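Local coordinates for cell division control protein 4 (Saccharomyces cerevisiae, PDB 3V7D) that recognises phosphorylated target proteins such as the CDK inhibitor SIC1 through its WD40 propeller and directs their ubiquitination as the substrate-binding subunit of an SCF ligase, at residues A328-T333 with T352-L357; V366-D371 with T397-S402; R322-S327 with D378-S383. The protein carries 1 engineered substitution. All blocks are in the same frame, centred on the assembly; numbering follows the deposited sequence.

Interaction 1: residues A328-T333 with T352-L357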
ATOM      1  N   ALA B 328     -21.748   2.412   0.292  1.00 37.01           N
ATOM      2  CA  ALA B 328     -21.919   3.845   0.516  1.00 39.27           C
ATOM      3  C   ALA B 328     -23.217   4.308  -0.117  1.00 40.63           C
ATOM      4  O   ALA B 328     -23.530   3.934  -1.247  1.00 42.68           O
ATOM      5  CB  ALA B 328     -20.736   4.624  -0.044  1.00 35.81           C
ATOM      6  N   SER B 329     -23.975   5.125   0.603  1.00 40.52           N
ATOM      7  CA  SER B 329     -25.341   5.414   0.183  1.00 39.15           C
ATOM      8  C   SER B 329     -25.727   6.885   0.200  1.00 38.02           C
ATOM      9  O   SER B 329     -25.080   7.711   0.839  1.00 36.50           O
ATOM     10  CB  SER B 329     -26.336   4.614   1.032  1.00 39.35           C
ATOM     11  OG  SER B 329     -27.669   5.053   0.816  1.00 41.00           O
ATOM     12  N   MET B 330     -26.811   7.189  -0.506  1.00 43.46           N
ATOM     13  CA  MET B 330     -27.395   8.518  -0.506  1.00 44.13           C
ATOM     14  C   MET B 330     -27.976   8.846   0.874  1.00 43.50           C
ATOM     15  O   MET B 330     -28.238  10.007   1.185  1.00 43.74           O
ATOM     16  CB  MET B 330     -28.474   8.610  -1.585  1.00 42.15           C
ATOM     17  CG  MET B 330     -29.023  10.005  -1.817  1.00 46.47           C
ATOM     18  SD  MET B 330     -30.192  10.049  -3.188  1.00 60.64           S
ATOM     19  CE  MET B 330     -30.824  11.717  -3.035  1.00145.33           C
ATOM     20  N   ASP B 331     -28.159   7.823   1.707  1.00 44.61           N
ATOM     21  CA  ASP B 331     -28.646   8.042   3.070  1.00 43.43           C
ATOM     22  C   ASP B 331     -27.564   8.586   4.007  1.00 38.46           C
ATOM     23  O   ASP B 331     -27.775   8.672   5.213  1.00 41.18           O
ATOM     24  CB  ASP B 331     -29.304   6.778   3.656  1.00 45.03           C
ATOM     25  CG  ASP B 331     -28.329   5.615   3.840  1.00 45.63           C
ATOM     26  OD1 ASP B 331     -27.098   5.826   3.875  1.00 47.19           O
ATOM     27  OD2 ASP B 331     -28.810   4.470   3.969  1.00 43.30           O
ATOM     28  N   THR B 332     -26.413   8.938   3.431  1.00 39.60           N
ATOM     29  CA  THR B 332     -25.265   9.512   4.145  1.00 34.10           C
ATOM     30  C   THR B 332     -24.493   8.506   5.000  1.00 38.67           C
ATOM     31  O   THR B 332     -23.508   8.870   5.642  1.00 36.35           O
ATOM     32  CB  THR B 332     -25.638  10.722   5.045  1.00 44.30           C
ATOM     33  OG1 THR B 332     -26.313  10.254   6.221  1.00 43.50           O
ATOM     34  CG2 THR B 332     -26.525  11.720   4.300  1.00 45.60           C
ATOM     35  N   THR B 333     -24.929   7.250   5.017  1.00 39.92           N
ATOM     36  CA  THR B 333     -24.257   6.254   5.847  1.00 40.00           C
ATOM     37  C   THR B 333     -23.348   5.341   5.035  1.00 40.04           C
ATOM     38  O   THR B 333     -23.518   5.180   3.822  1.00 37.97           O
ATOM     39  CB  THR B 333     -25.255   5.373   6.636  1.00 44.17           C
ATOM     40  OG1 THR B 333     -25.881   4.437   5.751  1.00 41.18           O
ATOM     41  CG2 THR B 333     -26.316   6.225   7.313  1.00 43.64           C
ATOM     42  N   THR B 352     -22.759  14.104   6.062  1.00 42.93           N
ATOM     43  CA  THR B 352     -24.121  14.624   6.143  1.00 43.40           C
ATOM     44  C   THR B 352     -24.722  14.788   4.754  1.00 45.77           C
ATOM     45  O   THR B 352     -25.696  15.515   4.568  1.00 47.60           O
ATOM     46  CB  THR B 352     -24.178  15.968   6.891  1.00 49.96           C
ATOM     47  OG1 THR B 352     -23.523  16.978   6.115  1.00 52.60           O
ATOM     48  CG2 THR B 352     -23.499  15.855   8.254  1.00 48.35           C
ATOM     49  N   ALA B 353     -24.139  14.104   3.778  1.00 43.39           N
ATOM     50  CA  ALA B 353     -24.641  14.158   2.414  1.00 41.22           C
ATOM     51  C   ALA B 353     -24.428  12.818   1.719  1.00 43.58           C
ATOM     52  O   ALA B 353     -23.885  11.887   2.315  1.00 42.60           O
ATOM     53  CB  ALA B 353     -23.951  15.273   1.645  1.00 40.38           C
ATOM     54  N   LEU B 354     -24.859  12.733   0.461  1.00 40.84           N
ATOM     55  CA  LEU B 354     -24.653  11.549  -0.372  1.00 37.82           C
ATOM     56  C   LEU B 354     -23.203  11.068  -0.313  1.00 38.29           C
ATOM     57  O   LEU B 354     -22.283  11.819  -0.633  1.00 37.06           O
ATOM     58  CB  LEU B 354     -25.024  11.883  -1.819  1.00 35.28           C
ATOM     59  CG  LEU B 354     -25.223  10.791  -2.875  1.00 42.30           C
ATOM     60  CD1 LEU B 354     -25.987  11.367  -4.056  1.00 48.34           C
ATOM     61  CD2 LEU B 354     -23.916  10.195  -3.354  1.00 44.93           C
ATOM     62  N   VAL B 355     -22.996   9.820   0.098  1.00 36.44           N
ATOM     63  CA  VAL B 355     -21.665   9.224   0.023  1.00 35.00           C
ATOM     64  C   VAL B 355     -21.558   8.393  -1.253  1.00 35.49           C
ATOM     65  O   VAL B 355     -22.144   7.316  -1.346  1.00 35.78           O
ATOM     66  CB  VAL B 355     -21.347   8.332   1.242  1.00 38.29           C
ATOM     67  CG1 VAL B 355     -19.874   7.928   1.226  1.00 35.80           C
ATOM     68  CG2 VAL B 355     -21.687   9.052   2.547  1.00 31.35           C
ATOM     69  N   GLY B 356     -20.813   8.895  -2.234  1.00 33.31           N
ATOM     70  CA  GLY B 356     -20.736   8.245  -3.530  1.00 31.74           C
ATOM     71  C   GLY B 356     -19.368   7.722  -3.929  1.00 34.22           C
ATOM     72  O   GLY B 356     -19.217   7.141  -5.002  1.00 39.79           O
ATOM     73  N   LEU B 357     -18.368   7.911  -3.075  1.00 33.86           N
ATOM     74  CA  LEU B 357     -17.008   7.504  -3.418  1.00 29.70           C
ATOM     75  C   LEU B 357     -16.333   6.728  -2.291  1.00 28.95           C
ATOM     76  O   LEU B 357     -16.312   7.172  -1.140  1.00 31.50           O
ATOM     77  CB  LEU B 357     -16.165   8.733  -3.785  1.00 34.14           C
ATOM     78  CG  LEU B 357     -16.643   9.561  -4.981  1.00 37.89           C
ATOM     79  CD1 LEU B 357     -15.963  10.924  -5.021  1.00 37.06           C
ATOM     80  CD2 LEU B 357     -16.395   8.796  -6.268  1.00 36.73           C
TER
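V355 carries CG1 anti to its backbone N (chi1 -171°) and CG2 anti to its carbonyl carbon. The two methyls thereby reach different parts of 328-333. V355 CG1 meets A328 CB at 3.6 Å, while V355 CG2 comes to 3.6 Å from T332 O. M330 likewise has CG anti to the backbone N (chi1 -172°) and a fully extended chain. M330 CG lies 4.0 Å from L354 CD1, and the two side chains pass at a slant. L354 also packs on the bound peptide.

One hydrogen bond joins the backbones. The bond from V355 N to S329 O is 3.1 Å long and fairly straight, with 162° at the hydrogen. The donor arrives from above the carbonyl plane. T332 N reaches S329 O at 3.2 Å from the opposite face and closes a type I turn from S329 to T332. The oxygen is thus gripped on both faces, which ties the turn to 352-357. T332 CA adds a CH...O contact to A353 O at 3.3 Å.

The turn has its own bracing. S329 OG accepts from D331 N at 3.0 Å in an ST turn, and it is also bonded to R312 O. D331 OD1 receives T333 N and T333 OG1, while OD2 takes H309 ND1 and T310 N. The aspartate-histidine pair matches the hydrogen-bonded network usual in WD repeats.

The contact joins WD 5 to WD 6. The end of strand 324-329 and its turn meet the start of strand 355-360, with strand 313-319 beside A328 and M330.

Interaction 2: residues V366-D371 with T397-S402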
ATOM      1  N   VAL B 366     -11.429   4.790   2.771  1.00 32.12           N
ATOM      2  CA  VAL B 366     -11.630   6.225   2.583  1.00 27.67           C
ATOM      3  C   VAL B 366     -12.943   6.514   1.868  1.00 28.10           C
ATOM      4  O   VAL B 366     -13.282   5.861   0.882  1.00 32.09           O
ATOM      5  CB  VAL B 366     -10.463   6.874   1.812  1.00 29.68           C
ATOM      6  CG1 VAL B 366     -10.584   8.397   1.843  1.00 27.33           C
ATOM      7  CG2 VAL B 366      -9.130   6.439   2.402  1.00 25.80           C
ATOM      8  N   SER B 367     -13.678   7.499   2.373  1.00 26.44           N
ATOM      9  CA  SER B 367     -14.978   7.849   1.817  1.00 29.62           C
ATOM     10  C   SER B 367     -15.098   9.353   1.597  1.00 31.26           C
ATOM     11  O   SER B 367     -14.537  10.157   2.351  1.00 30.41           O
ATOM     12  CB  SER B 367     -16.094   7.378   2.746  1.00 28.31           C
ATOM     13  OG  SER B 367     -15.960   7.987   4.024  1.00 33.85           O
ATOM     14  N   ALA B 368     -15.836   9.721   0.557  1.00 32.27           N
ATOM     15  CA  ALA B 368     -15.986  11.119   0.175  1.00 33.49           C
ATOM     16  C   ALA B 368     -17.442  11.400  -0.174  1.00 31.84           C
ATOM     17  O   ALA B 368     -18.110  10.568  -0.788  1.00 32.22           O
ATOM     18  CB  ALA B 368     -15.075  11.445  -1.001  1.00 25.39           C
ATOM     19  N   ALA B 369     -17.928  12.574   0.216  1.00 31.72           N
ATOM     20  CA  ALA B 369     -19.353  12.875   0.123  1.00 28.77           C
ATOM     21  C   ALA B 369     -19.637  14.152  -0.659  1.00 30.02           C
ATOM     22  O   ALA B 369     -18.724  14.923  -0.951  1.00 30.57           O
ATOM     23  CB  ALA B 369     -19.965  12.956   1.522  1.00 25.72           C
ATOM     24  N   ALA B 370     -20.910  14.373  -0.979  1.00 34.85           N
ATOM     25  CA  ALA B 370     -21.327  15.494  -1.826  1.00 33.59           C
ATOM     26  C   ALA B 370     -21.313  16.845  -1.112  1.00 36.35           C
ATOM     27  O   ALA B 370     -21.642  17.870  -1.709  1.00 37.11           O
ATOM     28  CB  ALA B 370     -22.715  15.225  -2.418  1.00 33.41           C
ATOM     29  N   ASP B 371     -20.944  16.848   0.165  1.00 40.30           N
ATOM     30  CA  ASP B 371     -20.841  18.094   0.919  1.00 41.01           C
ATOM     31  C   ASP B 371     -19.392  18.567   0.997  1.00 41.06           C
ATOM     32  O   ASP B 371     -19.085  19.556   1.665  1.00 43.32           O
ATOM     33  CB  ASP B 371     -21.423  17.926   2.322  1.00 46.29           C
ATOM     34  CG  ASP B 371     -20.690  16.875   3.137  1.00 49.75           C
ATOM     35  OD1 ASP B 371     -19.822  16.175   2.573  1.00 46.35           O
ATOM     36  OD2 ASP B 371     -20.990  16.742   4.344  1.00 54.03           O
ATOM     37  N   THR B 397     -15.784  15.251  -6.421  1.00 28.17           N
ATOM     38  CA  THR B 397     -16.031  14.569  -7.687  1.00 29.15           C
ATOM     39  C   THR B 397     -15.141  13.339  -7.845  1.00 33.68           C
ATOM     40  O   THR B 397     -15.532  12.352  -8.470  1.00 31.46           O
ATOM     41  CB  THR B 397     -15.815  15.513  -8.883  1.00 34.74           C
ATOM     42  OG1 THR B 397     -14.535  16.143  -8.763  1.00 41.48           O
ATOM     43  CG2 THR B 397     -16.887  16.587  -8.912  1.00 36.38           C
ATOM     44  N   THR B 398     -13.944  13.399  -7.269  1.00 30.08           N
ATOM     45  CA  THR B 398     -12.997  12.295  -7.378  1.00 30.87           C
ATOM     46  C   THR B 398     -11.905  12.390  -6.317  1.00 30.14           C
ATOM     47  O   THR B 398     -11.574  13.477  -5.847  1.00 31.01           O
ATOM     48  CB  THR B 398     -12.336  12.241  -8.783  1.00 33.75           C
ATOM     49  OG1 THR B 398     -11.490  11.091  -8.877  1.00 31.28           O
ATOM     50  CG2 THR B 398     -11.497  13.490  -9.046  1.00 24.88           C
ATOM     51  N   PHE B 399     -11.357  11.242  -5.937  1.00 27.63           N
ATOM     52  CA  PHE B 399     -10.151  11.211  -5.122  1.00 27.29           C
ATOM     53  C   PHE B 399      -9.425   9.899  -5.339  1.00 30.06           C
ATOM     54  O   PHE B 399     -10.000   8.932  -5.831  1.00 30.70           O
ATOM     55  CB  PHE B 399     -10.460  11.415  -3.631  1.00 28.71           C
ATOM     56  CG  PHE B 399     -10.997  10.188  -2.934  1.00 30.75           C
ATOM     57  CD1 PHE B 399     -12.359   9.949  -2.874  1.00 30.07           C
ATOM     58  CD2 PHE B 399     -10.139   9.289  -2.317  1.00 27.36           C
ATOM     59  CE1 PHE B 399     -12.857   8.832  -2.222  1.00 33.07           C
ATOM     60  CE2 PHE B 399     -10.626   8.168  -1.668  1.00 25.09           C
ATOM     61  CZ  PHE B 399     -11.987   7.939  -1.617  1.00 29.91           C
ATOM     62  N   TYR B 400      -8.152   9.868  -4.971  1.00 30.57           N
ATOM     63  CA  TYR B 400      -7.390   8.634  -5.012  1.00 27.56           C
ATOM     64  C   TYR B 400      -6.503   8.613  -3.791  1.00 28.81           C
ATOM     65  O   TYR B 400      -6.165   9.668  -3.250  1.00 28.93           O
ATOM     66  CB  TYR B 400      -6.560   8.535  -6.289  1.00 27.03           C
ATOM     67  CG  TYR B 400      -6.210   7.107  -6.667  1.00 32.12           C
ATOM     68  CD1 TYR B 400      -7.096   6.328  -7.401  1.00 28.68           C
ATOM     69  CD2 TYR B 400      -4.993   6.541  -6.291  1.00 28.21           C
ATOM     70  CE1 TYR B 400      -6.783   5.024  -7.751  1.00 35.60           C
ATOM     71  CE2 TYR B 400      -4.670   5.236  -6.641  1.00 28.16           C
ATOM     72  CZ  TYR B 400      -5.569   4.485  -7.369  1.00 35.51           C
ATOM     73  OH  TYR B 400      -5.255   3.189  -7.718  1.00 40.36           O
ATOM     74  N   VAL B 401      -6.127   7.421  -3.343  1.00 26.89           N
ATOM     75  CA  VAL B 401      -5.453   7.324  -2.060  1.00 28.63           C
ATOM     76  C   VAL B 401      -4.513   6.128  -1.942  1.00 33.92           C
ATOM     77  O   VAL B 401      -4.740   5.067  -2.533  1.00 31.67           O
ATOM     78  CB  VAL B 401      -6.489   7.290  -0.912  1.00 27.95           C
ATOM     79  CG1 VAL B 401      -7.189   5.932  -0.856  1.00 19.98           C
ATOM     80  CG2 VAL B 401      -5.837   7.624   0.425  1.00 28.71           C
ATOM     81  N   SER B 402      -3.440   6.328  -1.185  1.00 27.76           N
ATOM     82  CA  SER B 402      -2.567   5.249  -0.758  1.00 28.89           C
ATOM     83  C   SER B 402      -2.413   5.394   0.749  1.00 31.54           C
ATOM     84  O   SER B 402      -3.052   6.251   1.356  1.00 34.53           O
ATOM     85  CB  SER B 402      -1.202   5.366  -1.428  1.00 22.79           C
ATOM     86  OG  SER B 402      -0.502   6.501  -0.937  1.00 29.74           O
TER
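S367 OG is gripped by H351 NE2 and W377 NE1, on the side of strand 364-369 turned from F399. This serine-histidine-tryptophan network is characteristic of WD repeats. The serine backbone passes by the F399 ring, but no hydrogen bond crosses the contact. Apolar side chains carry it.

F399 CG sits between its backbone N and carbonyl carbon (chi1 78°), which sends the ring across to 366-371. The far part of the ring goes to V366: F399 CE2 lies 3.5 Å from V366 CG1. F399 CZ brings the ring edge to V366 O at 3.5 Å, near the ring plane. Across the ring from CE2, F399 CD1 lies 3.6 Å from A368 CB, so the ring spans two residues of the strand. V366 CG2 meets V401 CG1 at 3.8 Å.

Stretches 366-369 and 397-401 run almost antiparallel, at 164°, with axes 8.4 Å apart. That spacing fits sheets packed through side chains, not backbone pairing. Strands 364-369 of WD 6 and 396-401 of WD 7 belong to adjacent propeller blades and face each other. L357 and R359 of strand 355-360 also touch F399, and I374 of strand 373-378 touches the side chains of V366 and A368.

Interaction 3: residues R322-S327 with D378-S383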
ATOM      1  N   ARG B 322     -10.487  -9.452   3.793  1.00 44.93           N
ATOM      2  CA  ARG B 322     -11.144  -9.654   5.078  1.00 42.91           C
ATOM      3  C   ARG B 322     -12.501 -10.329   4.927  1.00 47.12           C
ATOM      4  O   ARG B 322     -13.167 -10.617   5.923  1.00 52.69           O
ATOM      5  CB  ARG B 322     -11.309  -8.319   5.803  1.00 39.27           C
ATOM      6  CG  ARG B 322     -10.010  -7.566   5.985  1.00 40.07           C
ATOM      7  CD  ARG B 322     -10.224  -6.252   6.716  1.00 38.56           C
ATOM      8  NE  ARG B 322      -8.962  -5.548   6.909  1.00 38.01           N
ATOM      9  CZ  ARG B 322      -8.377  -4.801   5.979  1.00 37.99           C
ATOM     10  NH1 ARG B 322      -8.941  -4.660   4.784  1.00 34.78           N
ATOM     11  NH2 ARG B 322      -7.225  -4.199   6.240  1.00 34.81           N
ATOM     12  N   LYS B 323     -12.893 -10.584   3.681  1.00 46.44           N
ATOM     13  CA  LYS B 323     -14.202 -11.154   3.365  1.00 51.67           C
ATOM     14  C   LYS B 323     -15.325 -10.277   3.907  1.00 49.61           C
ATOM     15  O   LYS B 323     -16.163 -10.727   4.692  1.00 49.20           O
ATOM     16  CB  LYS B 323     -14.331 -12.588   3.888  1.00 59.75           C
ATOM     17  CG  LYS B 323     -13.363 -13.571   3.246  1.00 67.77           C
ATOM     18  CD  LYS B 323     -13.754 -15.008   3.557  1.00 77.59           C
ATOM     19  CE  LYS B 323     -15.107 -15.362   2.950  1.00 85.19           C
ATOM     20  NZ  LYS B 323     -15.039 -15.563   1.471  1.00 88.67           N
ATOM     21  N   ARG B 324     -15.319  -9.016   3.491  1.00 47.02           N
ATOM     22  CA  ARG B 324     -16.325  -8.055   3.914  1.00 44.80           C
ATOM     23  C   ARG B 324     -16.825  -7.243   2.731  1.00 42.67           C
ATOM     24  O   ARG B 324     -16.197  -7.208   1.673  1.00 37.56           O
ATOM     25  CB  ARG B 324     -15.749  -7.093   4.953  1.00 42.34           C
ATOM     26  CG  ARG B 324     -15.315  -7.736   6.256  1.00 42.76           C
ATOM     27  CD  ARG B 324     -14.606  -6.711   7.129  1.00 41.55           C
ATOM     28  NE  ARG B 324     -14.070  -7.301   8.352  1.00 44.43           N
ATOM     29  CZ  ARG B 324     -13.275  -6.657   9.200  1.00 45.35           C
ATOM     30  NH1 ARG B 324     -12.919  -5.401   8.958  1.00 43.64           N
ATOM     31  NH2 ARG B 324     -12.835  -7.269  10.289  1.00 45.07           N
ATOM     32  N   CYS B 325     -17.961  -6.585   2.922  1.00 42.93           N
ATOM     33  CA  CYS B 325     -18.457  -5.644   1.937  1.00 40.67           C
ATOM     34  C   CYS B 325     -18.640  -4.272   2.560  1.00 40.57           C
ATOM     35  O   CYS B 325     -19.139  -4.142   3.682  1.00 40.05           O
ATOM     36  CB  CYS B 325     -19.788  -6.107   1.348  1.00 45.97           C
ATOM     37  SG  CYS B 325     -20.551  -4.839   0.310  1.00 47.56           S
ATOM     38  N   ILE B 326     -18.235  -3.251   1.818  1.00 34.59           N
ATOM     39  CA  ILE B 326     -18.417  -1.871   2.236  1.00 33.63           C
ATOM     40  C   ILE B 326     -19.376  -1.206   1.262  1.00 36.98           C
ATOM     41  O   ILE B 326     -19.211  -1.325   0.047  1.00 35.86           O
ATOM     42  CB  ILE B 326     -17.077  -1.121   2.223  1.00 30.64           C
ATOM     43  CG1 ILE B 326     -16.053  -1.873   3.071  1.00 33.10           C
ATOM     44  CG2 ILE B 326     -17.258   0.308   2.713  1.00 32.68           C
ATOM     45  CD1 ILE B 326     -14.631  -1.720   2.584  1.00 41.18           C
ATOM     46  N   SER B 327     -20.387  -0.523   1.792  1.00 38.57           N
ATOM     47  CA  SER B 327     -21.404   0.102   0.950  1.00 37.16           C
ATOM     48  C   SER B 327     -21.593   1.569   1.309  1.00 36.03           C
ATOM     49  O   SER B 327     -21.595   1.931   2.484  1.00 35.59           O
ATOM     50  CB  SER B 327     -22.735  -0.645   1.073  1.00 36.88           C
ATOM     51  OG  SER B 327     -23.229  -0.611   2.402  1.00 39.29           O
ATOM     52  N   ASP B 378      -9.912   3.319   9.688  1.00 34.41           N
ATOM     53  CA  ASP B 378      -8.990   2.197   9.741  1.00 31.84           C
ATOM     54  C   ASP B 378      -9.579   1.041   8.943  1.00 34.92           C
ATOM     55  O   ASP B 378     -10.748   0.703   9.105  1.00 33.86           O
ATOM     56  CB  ASP B 378      -8.749   1.778  11.190  1.00 32.30           C
ATOM     57  CG  ASP B 378      -7.702   0.702  11.309  1.00 36.96           C
ATOM     58  OD1 ASP B 378      -6.511   1.055  11.432  1.00 36.81           O
ATOM     59  OD2 ASP B 378      -8.067  -0.492  11.262  1.00 37.42           O
ATOM     60  N   ALA B 379      -8.778   0.444   8.071  1.00 37.17           N
ATOM     61  CA  ALA B 379      -9.301  -0.574   7.160  1.00 35.56           C
ATOM     62  C   ALA B 379      -9.742  -1.844   7.880  1.00 41.53           C
ATOM     63  O   ALA B 379     -10.433  -2.675   7.301  1.00 40.55           O
ATOM     64  CB  ALA B 379      -8.282  -0.905   6.075  1.00 30.78           C
ATOM     65  N   ASN B 380      -9.341  -1.997   9.137  1.00 46.26           N
ATOM     66  CA  ASN B 380      -9.668  -3.215   9.870  1.00 45.49           C
ATOM     67  C   ASN B 380     -10.751  -3.035  10.933  1.00 40.60           C
ATOM     68  O   ASN B 380     -11.688  -3.832  10.994  1.00 42.08           O
ATOM     69  CB  ASN B 380      -8.415  -3.847  10.480  1.00 50.82           C
ATOM     70  CG  ASN B 380      -8.668  -5.252  10.998  1.00 64.26           C
ATOM     71  OD1 ASN B 380      -9.486  -5.993  10.449  1.00 62.09           O
ATOM     72  ND2 ASN B 380      -7.971  -5.625  12.065  1.00 74.83           N
ATOM     73  N   ASP B 381     -10.632  -1.998  11.763  1.00 35.85           N
ATOM     74  CA  ASP B 381     -11.621  -1.760  12.821  1.00 36.80           C
ATOM     75  C   ASP B 381     -12.458  -0.486  12.638  1.00 35.89           C
ATOM     76  O   ASP B 381     -13.318  -0.180  13.462  1.00 37.85           O
ATOM     77  CB  ASP B 381     -10.979  -1.806  14.219  1.00 36.68           C
ATOM     78  CG  ASP B 381      -9.915  -0.731  14.429  1.00 46.22           C
ATOM     79  OD1 ASP B 381     -10.011   0.365  13.836  1.00 45.37           O
ATOM     80  OD2 ASP B 381      -8.974  -0.985  15.209  1.00 55.44           O
ATOM     81  N   TYR B 382     -12.187   0.254  11.567  1.00 34.90           N
ATOM     82  CA  TYR B 382     -12.988   1.421  11.179  1.00 30.54           C
ATOM     83  C   TYR B 382     -13.028   2.552  12.203  1.00 38.15           C
ATOM     84  O   TYR B 382     -13.950   3.372  12.195  1.00 40.82           O
ATOM     85  CB  TYR B 382     -14.397   0.995  10.752  1.00 30.84           C
ATOM     86  CG  TYR B 382     -14.355  -0.165   9.793  1.00 32.36           C
ATOM     87  CD1 TYR B 382     -13.996   0.019   8.463  1.00 32.53           C
ATOM     88  CD2 TYR B 382     -14.633  -1.454  10.226  1.00 33.48           C
ATOM     89  CE1 TYR B 382     -13.939  -1.051   7.586  1.00 33.42           C
ATOM     90  CE2 TYR B 382     -14.575  -2.526   9.359  1.00 32.94           C
ATOM     91  CZ  TYR B 382     -14.227  -2.320   8.042  1.00 33.72           C
ATOM     92  OH  TYR B 382     -14.168  -3.392   7.184  1.00 38.69           O
ATOM     93  N   SER B 383     -12.020   2.603  13.070  1.00 33.01           N
ATOM     94  CA  SER B 383     -11.827   3.762  13.923  1.00 34.72           C
ATOM     95  C   SER B 383     -11.435   4.944  13.040  1.00 33.69           C
ATOM     96  O   SER B 383     -10.909   4.761  11.939  1.00 35.87           O
ATOM     97  CB  SER B 383     -10.751   3.498  14.985  1.00 36.41           C
ATOM     98  OG  SER B 383      -9.467   3.342  14.400  1.00 37.27           O
TER
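R324 NH1 gives two hydrogen bonds to the loop 378-383. R324 NH1 reaches N380 O at 2.8 Å, with 163° at the hydrogen. R324 NH1 also reaches Y382 OH at 3.0 Å. Both acceptors lie near the guanidinium plane, so one nitrogen joins a backbone carbonyl and a phenol. The chain of R324 is extended from CG to NE, which carries the group across the gap. The N380 amide lies almost parallel to this guanidinium, 7° apart, but makes no hydrogen bond with it.

A379 O sits 3.2 Å from R322 CZ, over the face of the guanidinium and not at an N-H. NH1 and NH2 of R322 are used elsewhere: NH1 forms a salt bridge with D319 OD2, and NH2 makes a weak bond to D362 O.

Several polar atoms of the loop are met within it. D378 OD2 accepts from D381 N at 3.0 Å and from N380 N at 2.9 Å, and D381 OD1 takes S383 N in an Asx turn. Replacing R324 with a leucine would probably deprive N380 O and Y382 OH of their shared donor and let the tyrosine end shift.

The contact joins the start of strand 324-329 in WD 5 to the turn between strands 373-378 and 384-389. Y382 also packs on I336 of strand 334-338 and L365 of strand 364-369.

In the fold
All three join neighbouring blades of the WD40 propeller. Interactions 1 and 3 link the WD 5 blade to the blade holding WD 6, and interaction 2 links WD 6 to WD 7. Interactions 1 and 3 share strand 324-329, at its two ends, with centres 17 Å apart. Interaction 1 is nested inside the loop that interaction 3 closes. Interaction 2 follows interaction 1 and crosses interaction 3. The centres of interactions 1 and 2 are 11 Å apart, and the two touch through strands 355-360 and 364-369. The nearest atoms of interactions 2 and 3 are about 7 Å apart. Residues of 352-357 and 366-371 also contact the bound peptide, so this blade borders its site.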